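PDB 6SKY: Serine/threonine-protein kinase Tel1 from Chaetomium thermophilum, which is an ATM-family protein kinase that binds ATP and probably phosphorylates target proteins to switch on checkpoint signalling after DNA damage. Local coordinates for residues 2520-2525 against 2656-2661; 2614-2619 against 2649-2654; 2514-2519 against 2548-2553; 2581-2586 against 2593-2598. One frame throughout, in Å; residues are numbered along the deposited sequence.

From the N terminus, helix 2507-2522 supplies the first segment of two contacts. Contact 3 pairs its 2514-2519 turns with helix 2541-2552 and closes a short loop of 28 residues. Contact 1 leaves from the end of the same helix before contact 3 has closed, so the two cross, and it closes 130 residues later on strand 2658-2662. Within that long loop lie contact 4, a hairpin of strands 2576-2585 and 2593-2599, and then contact 2, where helix 2616-2632 meets strand 2651-2655. Contacts 3, 4 and 2 follow in series. Contacts 1, 2 and 4 all reach one antiparallel sheet, and contacts 1 and 3 tie helix 2507-2522 to that sheet and to helix 2541-2552.

Contact 1: 2520-2525 against 2656-2661; sequences LAMDRD and SSSGLI
Met-2522, near the C-terminal end of helix 2507-2522, reaches across to Ser-2657 and Ser-2658. Its CB sets out to one side of the serines, and neither CB nor CG makes a close approach to them. CG sits beside the backbone N, anti to the carbonyl carbon (chi1 -71°), and the bends at the next two torsions turn the end of the chain back toward the serines. SD is the first atom to meet them, 4.0 Å from Ser-2657 OG. The terminal CE goes further in: it lies 3.2 Å from the backbone O of Ser-2657 and 3.7 Å from CB of Ser-2658.

That same serine CB is shared with Ala-2521, whose CB points toward the strand and stops 3.8 Å from Ser-2658 CB. Two short side chains therefore face each other, and the backbones come near, with 6.3 Å between Ala-2521 CA and Ser-2658 CA. The hydroxyl of Ser-2658 takes its partner elsewhere, in a hydrogen bond with the hydroxyl of Thr-2655.

Ala-2521 and Ser-2658 are buried, while Met-2522 and Ser-2657 keep some exposure. The helix end is held to the sheet here by van der Waals contact, methyl against methylene at Ala-2521 and Ser-2658, and a methionine methyl against a carbonyl oxygen and a serine hydroxyl. The two segments meet without a polar pair between them, so the contact itself has little directional character.

Contact 2: 2614-2619 against 2649-2654; sequences DDLRQD and YKVLPL
Leu-2616 and Val-2651 point at one another from the N-terminal end of helix 2616-2632 and from edge strand 2651-2655, their side chains meeting at a slant. The CD2 branch of the leucine touches CG1 of the valine at 3.7 Å. Val-2651 holds that methyl anti to its own backbone nitrogen (chi1 -165°), which turns CG1 toward the helix. Leu-2616 also offers its CB, which lies 4.1 Å from Val-2651 CG1.

Pro-2653, two residues on along the strand, projects from the same side and brings its ring against the helix backbone. Its CG is 3.9 Å from Leu-2616 O and 4.1 Å from CA of Arg-2617, and it reaches Leu-2616 CB at 4.2 Å. The guanidinium of Arg-2617 leads off instead to a salt bridge with Asp-2845.

The side-chain packing is apolar, and it continues from Leu-2616 to Ile-2661 on the adjoining strand. Tyr-2649, just before the strand, touches the bound nucleotide analogue, and its OH accepts a hydrogen bond from the backbone N of Asp-2779, a magnesium ligand. A helix laid against the antiparallel sheet beside the nucleotide is characteristic of the N-lobe of PI3-kinase-related kinases, where helix 2616-2632 is probably the counterpart of helix αC of protein kinases.

Contact 3: 2514-2519 against 2548-2553; sequences SRVYHA and STMSNN
Van der Waals packing of Val-2516 on Thr-2549 and Met-2550 joins helices 2507-2522 and 2541-2552, which run nearly antiparallel here at 155°, their local axes 10.0 Å apart. Val-2516 sends one methyl to each partner. CG1 meets Thr-2549 tip to tip, 3.4 Å from its OG1 and 3.6 Å from its CB; the valine and methionine side chains meet at a slant, CG2 lying 3.6 Å from Met-2550 CE.

A Met-aromatic contact adds to this. Met-2550 leaves the helix with CG anti to its backbone N (chi1 -154°), then bends twice, so that its end lies crosswise to the side chain of Tyr-2517. CE comes within 4.0 Å of Tyr-2517 CE2. The sulfur SD stands 5.5 Å from the centre of that ring, at an oblique 48° from its normal.

Two hydroxyls of the interface have partners outside it: Thr-2549 OG1 is hydrogen-bonded to the backbone O of Asn-2545, a turn back in its own helix, and Tyr-2517 OH to Gln-2607 OE1.

Among its neighbours, the tyrosine also packs edge-to-face with Phe-2546 and touches Leu-2660 of strand 2658-2662. Phe-2579 of strand 2576-2585 lies against both Tyr-2517 and Met-2550, while helix 2461-2472 meets Ser-2514 through Tyr-2466 and Trp-2469.

Contact 4: 2581-2586 against 2593-2598; sequences PEMAIA and KILTAI
A β-hairpin of the kinase N-lobe sheet brings strand 2576-2585 against strand 2593-2599; Ala-2584 and Ile-2594 form an antiparallel hydrogen-bonded pair through the backbone, and Met-2583 packs beside them. Ile-2594 N donates to Ala-2584 O at 3.0 Å in a nearly straight bond (169° at the hydrogen), while Ala-2584 N reaches Ile-2594 O at 3.3 Å along a more bent path (143°). Next to it, Ile-2585 and Lys-2593 make a non-hydrogen-bonded pair.

On the side of the sheet where Ala-2584 projects, CD1 of Ile-2594 lies 4.2 Å from Ala-2584 CB and 4.4 Å from Ala-2586 CB. Ala-2586 opens the connection between the strands, which probably corresponds to the glycine-rich loop of protein kinases; its side chain is about 4 Å from the bound ATP analogue.

Met-2583 lies alongside Lys-2593 and Leu-2595, all three chains heading the same way. CG lies between the backbone N and the carbonyl carbon (chi1 67°) and the chain runs extended from there, which lays SD along both neighbours, 3.7 Å from Leu-2595 CD1 and 3.9 Å from Lys-2593 CD. Cut back to an alanine, this position would lose the thioether, and a gap would probably open beside Leu-2595 CD1 and the lysine methylenes. NZ of Lys-2593 is hydrogen-bonded to Ala-2591 O and makes a cation-pi contact with Tyr-2529, and helix 2507-2522 packs on Lys-2593 and Leu-2595 through Leu-2520.

Contact 1: 2520-2525 against 2656-2661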
loop_
_atom_site.group_PDB
_atom_site.type_symbol
_atom_site.label_atom_id
_atom_site.label_comp_id
_atom_site.label_asym_id
_atom_site.label_seq_id
_atom_site.Cartn_x
_atom_site.Cartn_y
_atom_site.Cartn_z
ATOM N N LEU A 2520 -48.279 -37.084 -1.966
ATOM C CA LEU A 2520 -48.078 -36.958 -3.403
ATOM C C LEU A 2520 -46.628 -37.215 -3.784
ATOM O O LEU A 2520 -46.353 -37.809 -4.830
ATOM C CB LEU A 2520 -48.514 -35.576 -3.870
ATOM C CG LEU A 2520 -48.344 -35.279 -5.351
ATOM C CD1 LEU A 2520 -49.423 -35.970 -6.144
ATOM C CD2 LEU A 2520 -48.395 -33.798 -5.569
ATOM N N ALA A 2521 -45.688 -36.775 -2.950
ATOM C CA ALA A 2521 -44.277 -37.002 -3.235
ATOM C C ALA A 2521 -43.951 -38.486 -3.251
ATOM O O ALA A 2521 -43.261 -38.974 -4.150
ATOM C CB ALA A 2521 -43.414 -36.280 -2.204
ATOM N N MET A 2522 -44.448 -39.223 -2.262
ATOM C CA MET A 2522 -44.080 -40.624 -2.126
ATOM C C MET A 2522 -44.724 -41.520 -3.176
ATOM O O MET A 2522 -44.264 -42.647 -3.372
ATOM C CB MET A 2522 -44.449 -41.119 -0.728
ATOM C CG MET A 2522 -43.589 -40.560 0.390
ATOM S SD MET A 2522 -41.883 -41.119 0.307
ATOM C CE MET A 2522 -41.099 -39.694 -0.426
ATOM N N ASP A 2523 -45.762 -41.052 -3.859
ATOM C CA ASP A 2523 -46.563 -41.909 -4.729
ATOM C C ASP A 2523 -45.897 -42.049 -6.091
ATOM O O ASP A 2523 -45.995 -41.161 -6.937
ATOM C CB ASP A 2523 -47.968 -41.345 -4.872
ATOM C CG ASP A 2523 -48.770 -42.059 -5.924
ATOM O OD1 ASP A 2523 -48.813 -43.305 -5.889
ATOM O OD2 ASP A 2523 -49.366 -41.380 -6.783
ATOM N N ARG A 2524 -45.241 -43.183 -6.320
ATOM C CA ARG A 2524 -44.595 -43.477 -7.594
ATOM C C ARG A 2524 -45.235 -44.715 -8.200
ATOM O O ARG A 2524 -45.261 -45.778 -7.573
ATOM C CB ARG A 2524 -43.091 -43.680 -7.419
ATOM C CG ARG A 2524 -42.705 -44.572 -6.253
ATOM C CD ARG A 2524 -41.214 -44.501 -5.986
ATOM N NE ARG A 2524 -40.888 -44.875 -4.613
ATOM C CZ ARG A 2524 -39.686 -44.733 -4.062
ATOM N NH1 ARG A 2524 -38.684 -44.225 -4.763
ATOM N NH2 ARG A 2524 -39.484 -45.102 -2.805
ATOM N N ASP A 2525 -45.750 -44.575 -9.415
ATOM C CA ASP A 2525 -46.323 -45.690 -10.165
ATOM C C ASP A 2525 -45.805 -45.618 -11.594
ATOM O O ASP A 2525 -46.162 -44.673 -12.328
ATOM C CB ASP A 2525 -47.847 -45.651 -10.132
ATOM C CG ASP A 2525 -48.472 -46.903 -10.704
ATOM O OD1 ASP A 2525 -47.766 -47.927 -10.814
ATOM O OD2 ASP A 2525 -49.670 -46.861 -11.050
ATOM N N SER A 2656 -37.501 -36.859 5.840
ATOM C CA SER A 2656 -36.168 -37.305 5.459
ATOM C C SER A 2656 -36.142 -37.960 4.095
ATOM O O SER A 2656 -35.111 -38.510 3.706
ATOM C CB SER A 2656 -35.609 -38.275 6.499
ATOM O OG SER A 2656 -35.176 -37.588 7.659
ATOM N N SER A 2657 -37.246 -37.915 3.362
ATOM C CA SER A 2657 -37.321 -38.573 2.068
ATOM C C SER A 2657 -38.052 -37.747 1.019
ATOM O O SER A 2657 -38.292 -38.252 -0.080
ATOM C CB SER A 2657 -38.010 -39.925 2.220
ATOM O OG SER A 2657 -39.205 -39.791 2.968
ATOM N N SER A 2658 -38.415 -36.505 1.310
ATOM C CA SER A 2658 -39.252 -35.755 0.391
ATOM C C SER A 2658 -39.066 -34.267 0.622
ATOM O O SER A 2658 -38.694 -33.822 1.710
ATOM C CB SER A 2658 -40.728 -36.136 0.547
ATOM O OG SER A 2658 -41.191 -35.853 1.851
ATOM N N GLY A 2659 -39.353 -33.500 -0.418
ATOM C CA GLY A 2659 -39.259 -32.061 -0.295
ATOM C C GLY A 2659 -39.958 -31.363 -1.431
ATOM O O GLY A 2659 -40.398 -31.979 -2.401
ATOM N N LEU A 2660 -40.068 -30.054 -1.280
ATOM C CA LEU A 2660 -40.554 -29.167 -2.322
ATOM C C LEU A 2660 -39.417 -28.251 -2.732
ATOM O O LEU A 2660 -38.843 -27.557 -1.890
ATOM C CB LEU A 2660 -41.735 -28.338 -1.836
ATOM C CG LEU A 2660 -42.914 -29.103 -1.272
ATOM C CD1 LEU A 2660 -43.946 -28.123 -0.823
ATOM C CD2 LEU A 2660 -43.464 -30.003 -2.334
ATOM N N ILE A 2661 -39.102 -28.236 -4.014
ATOM C CA ILE A 2661 -38.071 -27.363 -4.548
ATOM C C ILE A 2661 -38.727 -26.338 -5.451
ATOM O O ILE A 2661 -39.621 -26.666 -6.232
ATOM C CB ILE A 2661 -36.997 -28.161 -5.298
ATOM C CG1 ILE A 2661 -36.462 -29.255 -4.397
ATOM C CG2 ILE A 2661 -35.875 -27.277 -5.674
ATOM C CD1 ILE A 2661 -35.342 -30.008 -4.999
#

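Contact 2: 2614-2619 against 2649-2654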
loop_
_atom_site.group_PDB
_atom_site.type_symbol
_atom_site.label_atom_id
_atom_site.label_comp_id
_atom_site.label_asym_id
_atom_site.label_seq_id
_atom_site.Cartn_x
_atom_site.Cartn_y
_atom_site.Cartn_z
ATOM N N ASP A 2614 -33.336 -39.095 -1.139
ATOM C CA ASP A 2614 -32.347 -38.036 -1.214
ATOM C C ASP A 2614 -32.262 -37.294 0.115
ATOM O O ASP A 2614 -32.999 -37.568 1.064
ATOM C CB ASP A 2614 -32.688 -37.077 -2.350
ATOM C CG ASP A 2614 -34.132 -36.646 -2.321
ATOM O OD1 ASP A 2614 -34.879 -37.140 -1.453
ATOM O OD2 ASP A 2614 -34.522 -35.818 -3.166
ATOM N N ASP A 2615 -31.344 -36.334 0.180
ATOM C CA ASP A 2615 -31.163 -35.489 1.357
ATOM C C ASP A 2615 -31.254 -34.037 0.910
ATOM O O ASP A 2615 -30.285 -33.475 0.396
ATOM C CB ASP A 2615 -29.838 -35.778 2.047
ATOM C CG ASP A 2615 -29.961 -36.852 3.107
ATOM O OD1 ASP A 2615 -31.094 -37.328 3.336
ATOM O OD2 ASP A 2615 -28.929 -37.220 3.709
ATOM N N LEU A 2616 -32.421 -33.439 1.101
ATOM C CA LEU A 2616 -32.619 -32.040 0.779
ATOM C C LEU A 2616 -32.194 -31.113 1.898
ATOM O O LEU A 2616 -32.125 -29.903 1.680
ATOM C CB LEU A 2616 -34.080 -31.766 0.446
ATOM C CG LEU A 2616 -34.624 -32.215 -0.899
ATOM C CD1 LEU A 2616 -35.065 -33.644 -0.826
ATOM C CD2 LEU A 2616 -35.780 -31.334 -1.265
ATOM N N ARG A 2617 -31.912 -31.634 3.088
ATOM C CA ARG A 2617 -31.476 -30.745 4.153
ATOM C C ARG A 2617 -30.058 -30.252 3.913
ATOM O O ARG A 2617 -29.735 -29.114 4.260
ATOM C CB ARG A 2617 -31.590 -31.435 5.503
ATOM C CG ARG A 2617 -31.784 -30.470 6.632
ATOM C CD ARG A 2617 -31.479 -31.107 7.954
ATOM N NE ARG A 2617 -31.769 -30.197 9.052
ATOM C CZ ARG A 2617 -30.864 -29.438 9.654
ATOM N NH1 ARG A 2617 -31.224 -28.639 10.643
ATOM N NH2 ARG A 2617 -29.601 -29.478 9.273
ATOM N N GLN A 2618 -29.210 -31.073 3.298
ATOM C CA GLN A 2618 -27.905 -30.598 2.858
ATOM C C GLN A 2618 -28.047 -29.439 1.883
ATOM O O GLN A 2618 -27.393 -28.401 2.030
ATOM C CB GLN A 2618 -27.129 -31.740 2.210
ATOM C CG GLN A 2618 -26.860 -32.907 3.122
ATOM C CD GLN A 2618 -25.967 -32.535 4.274
ATOM O OE1 GLN A 2618 -26.395 -32.519 5.422
ATOM N NE2 GLN A 2618 -24.718 -32.230 3.974
ATOM N N ASP A 2619 -28.906 -29.605 0.877
ATOM C CA ASP A 2619 -29.107 -28.566 -0.121
ATOM C C ASP A 2619 -29.673 -27.301 0.496
ATOM O O ASP A 2619 -29.281 -26.196 0.115
ATOM C CB ASP A 2619 -30.027 -29.072 -1.224
ATOM C CG ASP A 2619 -29.376 -30.126 -2.090
ATOM O OD1 ASP A 2619 -28.307 -30.637 -1.709
ATOM O OD2 ASP A 2619 -29.931 -30.445 -3.160
ATOM N N TYR A 2649 -32.746 -19.812 -4.678
ATOM C CA TYR A 2649 -34.025 -20.482 -4.817
ATOM C C TYR A 2649 -34.399 -21.013 -3.444
ATOM O O TYR A 2649 -33.729 -20.732 -2.451
ATOM C CB TYR A 2649 -33.986 -21.552 -5.918
ATOM C CG TYR A 2649 -33.183 -22.797 -5.650
ATOM C CD1 TYR A 2649 -33.741 -24.040 -5.840
ATOM C CD2 TYR A 2649 -31.865 -22.735 -5.261
ATOM C CE1 TYR A 2649 -33.029 -25.176 -5.617
ATOM C CE2 TYR A 2649 -31.147 -23.873 -5.033
ATOM C CZ TYR A 2649 -31.734 -25.089 -5.216
ATOM O OH TYR A 2649 -31.028 -26.240 -4.996
ATOM N N LYS A 2650 -35.489 -21.759 -3.363
ATOM C CA LYS A 2650 -36.025 -22.182 -2.079
ATOM C C LYS A 2650 -36.158 -23.690 -2.049
ATOM O O LYS A 2650 -36.863 -24.266 -2.875
ATOM C CB LYS A 2650 -37.372 -21.526 -1.808
ATOM C CG LYS A 2650 -38.025 -22.026 -0.562
ATOM C CD LYS A 2650 -38.400 -20.899 0.338
ATOM C CE LYS A 2650 -39.237 -21.398 1.476
ATOM N NZ LYS A 2650 -40.049 -20.300 2.049
ATOM N N VAL A 2651 -35.486 -24.319 -1.098
ATOM C CA VAL A 2651 -35.626 -25.741 -0.834
ATOM C C VAL A 2651 -36.376 -25.892 0.475
ATOM O O VAL A 2651 -36.073 -25.205 1.454
ATOM C CB VAL A 2651 -34.263 -26.450 -0.764
ATOM C CG1 VAL A 2651 -34.444 -27.931 -0.863
ATOM C CG2 VAL A 2651 -33.363 -25.964 -1.859
ATOM N N LEU A 2652 -37.356 -26.787 0.499
ATOM C CA LEU A 2652 -38.163 -27.018 1.691
ATOM C C LEU A 2652 -38.223 -28.513 1.939
ATOM O O LEU A 2652 -38.995 -29.220 1.273
ATOM C CB LEU A 2652 -39.557 -26.439 1.515
ATOM C CG LEU A 2652 -40.535 -26.613 2.661
ATOM C CD1 LEU A 2652 -40.085 -25.782 3.816
ATOM C CD2 LEU A 2652 -41.882 -26.185 2.210
ATOM N N PRO A 2653 -37.419 -29.040 2.859
ATOM C CA PRO A 2653 -37.491 -30.470 3.170
ATOM C C PRO A 2653 -38.713 -30.759 4.026
ATOM O O PRO A 2653 -38.922 -30.122 5.058
ATOM C CB PRO A 2653 -36.197 -30.733 3.943
ATOM C CG PRO A 2653 -35.371 -29.524 3.747
ATOM C CD PRO A 2653 -36.303 -28.400 3.560
ATOM N N LEU A 2654 -39.532 -31.713 3.590
ATOM C CA LEU A 2654 -40.719 -32.075 4.352
ATOM C C LEU A 2654 -40.406 -33.193 5.333
ATOM O O LEU A 2654 -40.641 -33.063 6.535
ATOM C CB LEU A 2654 -41.848 -32.490 3.408
ATOM C CG LEU A 2654 -42.547 -31.363 2.663
ATOM C CD1 LEU A 2654 -43.533 -31.934 1.693
ATOM C CD2 LEU A 2654 -43.236 -30.456 3.640
#

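Contact 3: 2514-2519 against 2548-2553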
loop_
_atom_site.group_PDB
_atom_site.type_symbol
_atom_site.label_atom_id
_atom_site.label_comp_id
_atom_site.label_asym_id
_atom_site.label_seq_id
_atom_site.Cartn_x
_atom_site.Cartn_y
_atom_site.Cartn_z
ATOM N N SER A 2514 -49.066 -30.208 4.325
ATOM C CA SER A 2514 -47.825 -30.960 4.270
ATOM C C SER A 2514 -48.094 -32.451 4.187
ATOM O O SER A 2514 -47.359 -33.179 3.513
ATOM C CB SER A 2514 -46.971 -30.633 5.482
ATOM O OG SER A 2514 -47.095 -29.266 5.795
ATOM N N ARG A 2515 -49.150 -32.925 4.852
ATOM C CA ARG A 2515 -49.489 -34.339 4.739
ATOM C C ARG A 2515 -49.803 -34.716 3.299
ATOM O O ARG A 2515 -49.313 -35.731 2.789
ATOM C CB ARG A 2515 -50.656 -34.677 5.655
ATOM C CG ARG A 2515 -50.307 -34.573 7.109
ATOM C CD ARG A 2515 -51.357 -35.206 7.981
ATOM N NE ARG A 2515 -50.942 -35.210 9.374
ATOM C CZ ARG A 2515 -50.096 -36.093 9.892
ATOM N NH1 ARG A 2515 -49.767 -36.027 11.172
ATOM N NH2 ARG A 2515 -49.577 -37.042 9.130
ATOM N N VAL A 2516 -50.597 -33.895 2.610
ATOM C CA VAL A 2516 -50.936 -34.280 1.240
ATOM C C VAL A 2516 -49.765 -34.062 0.286
ATOM O O VAL A 2516 -49.595 -34.830 -0.666
ATOM C CB VAL A 2516 -52.206 -33.565 0.749
ATOM C CG1 VAL A 2516 -53.338 -33.819 1.709
ATOM C CG2 VAL A 2516 -51.972 -32.098 0.569
ATOM N N TYR A 2517 -48.927 -33.047 0.518
ATOM C CA TYR A 2517 -47.734 -32.881 -0.312
ATOM C C TYR A 2517 -46.803 -34.073 -0.178
ATOM O O TYR A 2517 -46.255 -34.558 -1.170
ATOM C CB TYR A 2517 -46.985 -31.608 0.068
ATOM C CG TYR A 2517 -47.269 -30.421 -0.805
ATOM C CD1 TYR A 2517 -46.994 -30.453 -2.149
ATOM C CD2 TYR A 2517 -47.785 -29.260 -0.276
ATOM C CE1 TYR A 2517 -47.243 -29.375 -2.941
ATOM C CE2 TYR A 2517 -48.035 -28.182 -1.062
ATOM C CZ TYR A 2517 -47.762 -28.244 -2.391
ATOM O OH TYR A 2517 -48.012 -27.162 -3.185
ATOM N N HIS A 2518 -46.610 -34.561 1.043
ATOM C CA HIS A 2518 -45.751 -35.718 1.251
ATOM C C HIS A 2518 -46.350 -36.972 0.632
ATOM O O HIS A 2518 -45.630 -37.783 0.036
ATOM C CB HIS A 2518 -45.512 -35.909 2.742
ATOM C CG HIS A 2518 -44.748 -37.144 3.078
ATOM N ND1 HIS A 2518 -45.176 -38.043 4.027
ATOM C CD2 HIS A 2518 -43.584 -37.632 2.595
ATOM C CE1 HIS A 2518 -44.307 -39.033 4.115
ATOM N NE2 HIS A 2518 -43.332 -38.808 3.255
ATOM N N ALA A 2519 -47.665 -37.158 0.768
ATOM C CA ALA A 2519 -48.302 -38.309 0.140
ATOM C C ALA A 2519 -48.139 -38.265 -1.369
ATOM O O ALA A 2519 -47.879 -39.292 -2.001
ATOM C CB ALA A 2519 -49.778 -38.367 0.513
ATOM N N SER A 2548 -58.466 -31.688 -3.229
ATOM C CA SER A 2548 -59.503 -31.336 -2.266
ATOM C C SER A 2548 -58.905 -30.678 -1.031
ATOM O O SER A 2548 -59.345 -29.599 -0.613
ATOM C CB SER A 2548 -60.301 -32.579 -1.889
ATOM O OG SER A 2548 -59.430 -33.659 -1.624
ATOM N N THR A 2549 -57.886 -31.311 -0.435
ATOM C CA THR A 2549 -57.274 -30.752 0.765
ATOM C C THR A 2549 -56.690 -29.379 0.500
ATOM O O THR A 2549 -56.723 -28.503 1.370
ATOM C CB THR A 2549 -56.185 -31.678 1.281
ATOM O OG1 THR A 2549 -56.644 -33.032 1.223
ATOM C CG2 THR A 2549 -55.841 -31.327 2.709
ATOM N N MET A 2550 -56.147 -29.167 -0.695
ATOM C CA MET A 2550 -55.554 -27.876 -0.987
ATOM C C MET A 2550 -56.614 -26.814 -1.227
ATOM O O MET A 2550 -56.374 -25.632 -0.965
ATOM C CB MET A 2550 -54.629 -27.993 -2.189
ATOM C CG MET A 2550 -53.553 -26.951 -2.194
ATOM S SD MET A 2550 -52.447 -27.130 -0.796
ATOM C CE MET A 2550 -51.996 -28.837 -0.995
ATOM N N SER A 2551 -57.787 -27.205 -1.722
ATOM C CA SER A 2551 -58.876 -26.239 -1.833
ATOM C C SER A 2551 -59.420 -25.862 -0.463
ATOM O O SER A 2551 -59.747 -24.697 -0.221
ATOM C CB SER A 2551 -59.988 -26.800 -2.711
ATOM O OG SER A 2551 -60.389 -28.073 -2.248
ATOM N N ASN A 2552 -59.520 -26.829 0.449
ATOM C CA ASN A 2552 -60.104 -26.550 1.756
ATOM C C ASN A 2552 -59.178 -25.772 2.681
ATOM O O ASN A 2552 -59.664 -25.154 3.631
ATOM C CB ASN A 2552 -60.513 -27.853 2.443
ATOM C CG ASN A 2552 -61.385 -28.724 1.570
ATOM O OD1 ASN A 2552 -61.255 -29.945 1.571
ATOM N ND2 ASN A 2552 -62.276 -28.100 0.811
ATOM N N ASN A 2553 -57.872 -25.792 2.438
ATOM C CA ASN A 2553 -56.894 -25.134 3.310
ATOM C C ASN A 2553 -56.057 -24.140 2.522
ATOM O O ASN A 2553 -55.174 -24.556 1.751
ATOM C CB ASN A 2553 -55.983 -26.167 3.965
ATOM C CG ASN A 2553 -56.727 -27.116 4.858
ATOM O OD1 ASN A 2553 -56.695 -28.324 4.656
ATOM N ND2 ASN A 2553 -57.395 -26.578 5.866
#

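Contact 4: 2581-2586 against 2593-2598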
loop_
_atom_site.group_PDB
_atom_site.type_symbol
_atom_site.label_atom_id
_atom_site.label_comp_id
_atom_site.label_asym_id
_atom_site.label_seq_id
_atom_site.Cartn_x
_atom_site.Cartn_y
_atom_site.Cartn_z
ATOM N N PRO A 2581 -54.393 -27.856 -13.971
ATOM C CA PRO A 2581 -54.955 -29.212 -13.984
ATOM C C PRO A 2581 -53.933 -30.306 -14.201
ATOM O O PRO A 2581 -54.159 -31.436 -13.754
ATOM C CB PRO A 2581 -55.966 -29.153 -15.135
ATOM C CG PRO A 2581 -56.295 -27.708 -15.267
ATOM C CD PRO A 2581 -55.032 -26.988 -14.971
ATOM N N GLU A 2582 -52.821 -30.023 -14.868
ATOM C CA GLU A 2582 -51.854 -31.052 -15.214
ATOM C C GLU A 2582 -50.545 -30.852 -14.467
ATOM O O GLU A 2582 -50.274 -29.792 -13.898
ATOM C CB GLU A 2582 -51.592 -31.070 -16.721
ATOM C CG GLU A 2582 -52.762 -31.581 -17.539
ATOM C CD GLU A 2582 -52.416 -31.764 -19.002
ATOM O OE1 GLU A 2582 -51.590 -30.986 -19.521
ATOM O OE2 GLU A 2582 -52.967 -32.691 -19.632
ATOM N N MET A 2583 -49.732 -31.903 -14.471
ATOM C CA MET A 2583 -48.406 -31.876 -13.887
ATOM C C MET A 2583 -47.461 -32.638 -14.796
ATOM O O MET A 2583 -47.807 -33.703 -15.311
ATOM C CB MET A 2583 -48.394 -32.477 -12.482
ATOM C CG MET A 2583 -48.685 -33.947 -12.415
ATOM S SD MET A 2583 -48.672 -34.517 -10.717
ATOM C CE MET A 2583 -48.998 -36.250 -10.948
ATOM N N ALA A 2584 -46.278 -32.073 -15.005
ATOM C CA ALA A 2584 -45.259 -32.731 -15.795
ATOM C C ALA A 2584 -44.513 -33.748 -14.946
ATOM O O ALA A 2584 -44.648 -33.798 -13.724
ATOM C CB ALA A 2584 -44.291 -31.710 -16.376
ATOM N N ILE A 2585 -43.712 -34.573 -15.607
ATOM C CA ILE A 2585 -42.940 -35.611 -14.939
ATOM C C ILE A 2585 -41.558 -35.658 -15.566
ATOM O O ILE A 2585 -41.415 -35.506 -16.782
ATOM C CB ILE A 2585 -43.646 -36.975 -15.030
ATOM C CG1 ILE A 2585 -44.958 -36.923 -14.256
ATOM C CG2 ILE A 2585 -42.770 -38.067 -14.478
ATOM C CD1 ILE A 2585 -45.743 -38.175 -14.306
ATOM N N ALA A 2586 -40.540 -35.848 -14.735
ATOM C CA ALA A 2586 -39.162 -35.919 -15.194
ATOM C C ALA A 2586 -38.667 -37.361 -15.192
ATOM O O ALA A 2586 -39.319 -38.272 -14.681
ATOM C CB ALA A 2586 -38.266 -35.036 -14.324
ATOM N N LYS A 2593 -42.342 -34.864 -9.864
ATOM C CA LYS A 2593 -43.445 -34.240 -10.571
ATOM C C LYS A 2593 -43.397 -32.731 -10.405
ATOM O O LYS A 2593 -43.086 -32.222 -9.329
ATOM C CB LYS A 2593 -44.783 -34.789 -10.085
ATOM C CG LYS A 2593 -44.825 -35.148 -8.633
ATOM C CD LYS A 2593 -45.974 -36.083 -8.354
ATOM C CE LYS A 2593 -45.734 -37.438 -8.963
ATOM N NZ LYS A 2593 -44.687 -38.185 -8.235
ATOM N N ILE A 2594 -43.709 -32.022 -11.477
ATOM C CA ILE A 2594 -43.623 -30.572 -11.512
ATOM C C ILE A 2594 -45.046 -30.037 -11.480
ATOM O O ILE A 2594 -45.740 -30.012 -12.497
ATOM C CB ILE A 2594 -42.857 -30.067 -12.738
ATOM C CG1 ILE A 2594 -41.422 -30.573 -12.723
ATOM C CG2 ILE A 2594 -42.824 -28.567 -12.750
ATOM C CD1 ILE A 2594 -41.196 -31.820 -13.508
ATOM N N LEU A 2595 -45.479 -29.597 -10.314
ATOM C CA LEU A 2595 -46.788 -28.990 -10.153
ATOM C C LEU A 2595 -46.717 -27.506 -10.452
ATOM O O LEU A 2595 -45.661 -26.887 -10.379
ATOM C CB LEU A 2595 -47.305 -29.189 -8.737
ATOM C CG LEU A 2595 -48.098 -30.438 -8.388
ATOM C CD1 LEU A 2595 -47.338 -31.690 -8.731
ATOM C CD2 LEU A 2595 -48.395 -30.395 -6.922
ATOM N N THR A 2596 -47.864 -26.933 -10.782
ATOM C CA THR A 2596 -47.998 -25.494 -10.944
ATOM C C THR A 2596 -49.149 -25.023 -10.078
ATOM O O THR A 2596 -50.202 -25.658 -10.040
ATOM C CB THR A 2596 -48.252 -25.105 -12.400
ATOM O OG1 THR A 2596 -47.322 -25.782 -13.248
ATOM C CG2 THR A 2596 -48.083 -23.616 -12.586
ATOM N N ALA A 2597 -48.946 -23.924 -9.369
ATOM C CA ALA A 2597 -49.967 -23.359 -8.509
ATOM C C ALA A 2597 -50.244 -21.938 -8.956
ATOM O O ALA A 2597 -49.316 -21.146 -9.117
ATOM C CB ALA A 2597 -49.531 -23.381 -7.046
ATOM N N ILE A 2598 -51.509 -21.621 -9.175
ATOM C CA ILE A 2598 -51.912 -20.266 -9.511
ATOM C C ILE A 2598 -52.319 -19.585 -8.218
ATOM O O ILE A 2598 -53.216 -20.060 -7.512
ATOM C CB ILE A 2598 -53.054 -20.251 -10.536
ATOM C CG1 ILE A 2598 -52.550 -20.685 -11.910
ATOM C CG2 ILE A 2598 -53.641 -18.866 -10.638
ATOM C CD1 ILE A 2598 -52.587 -22.165 -12.143
#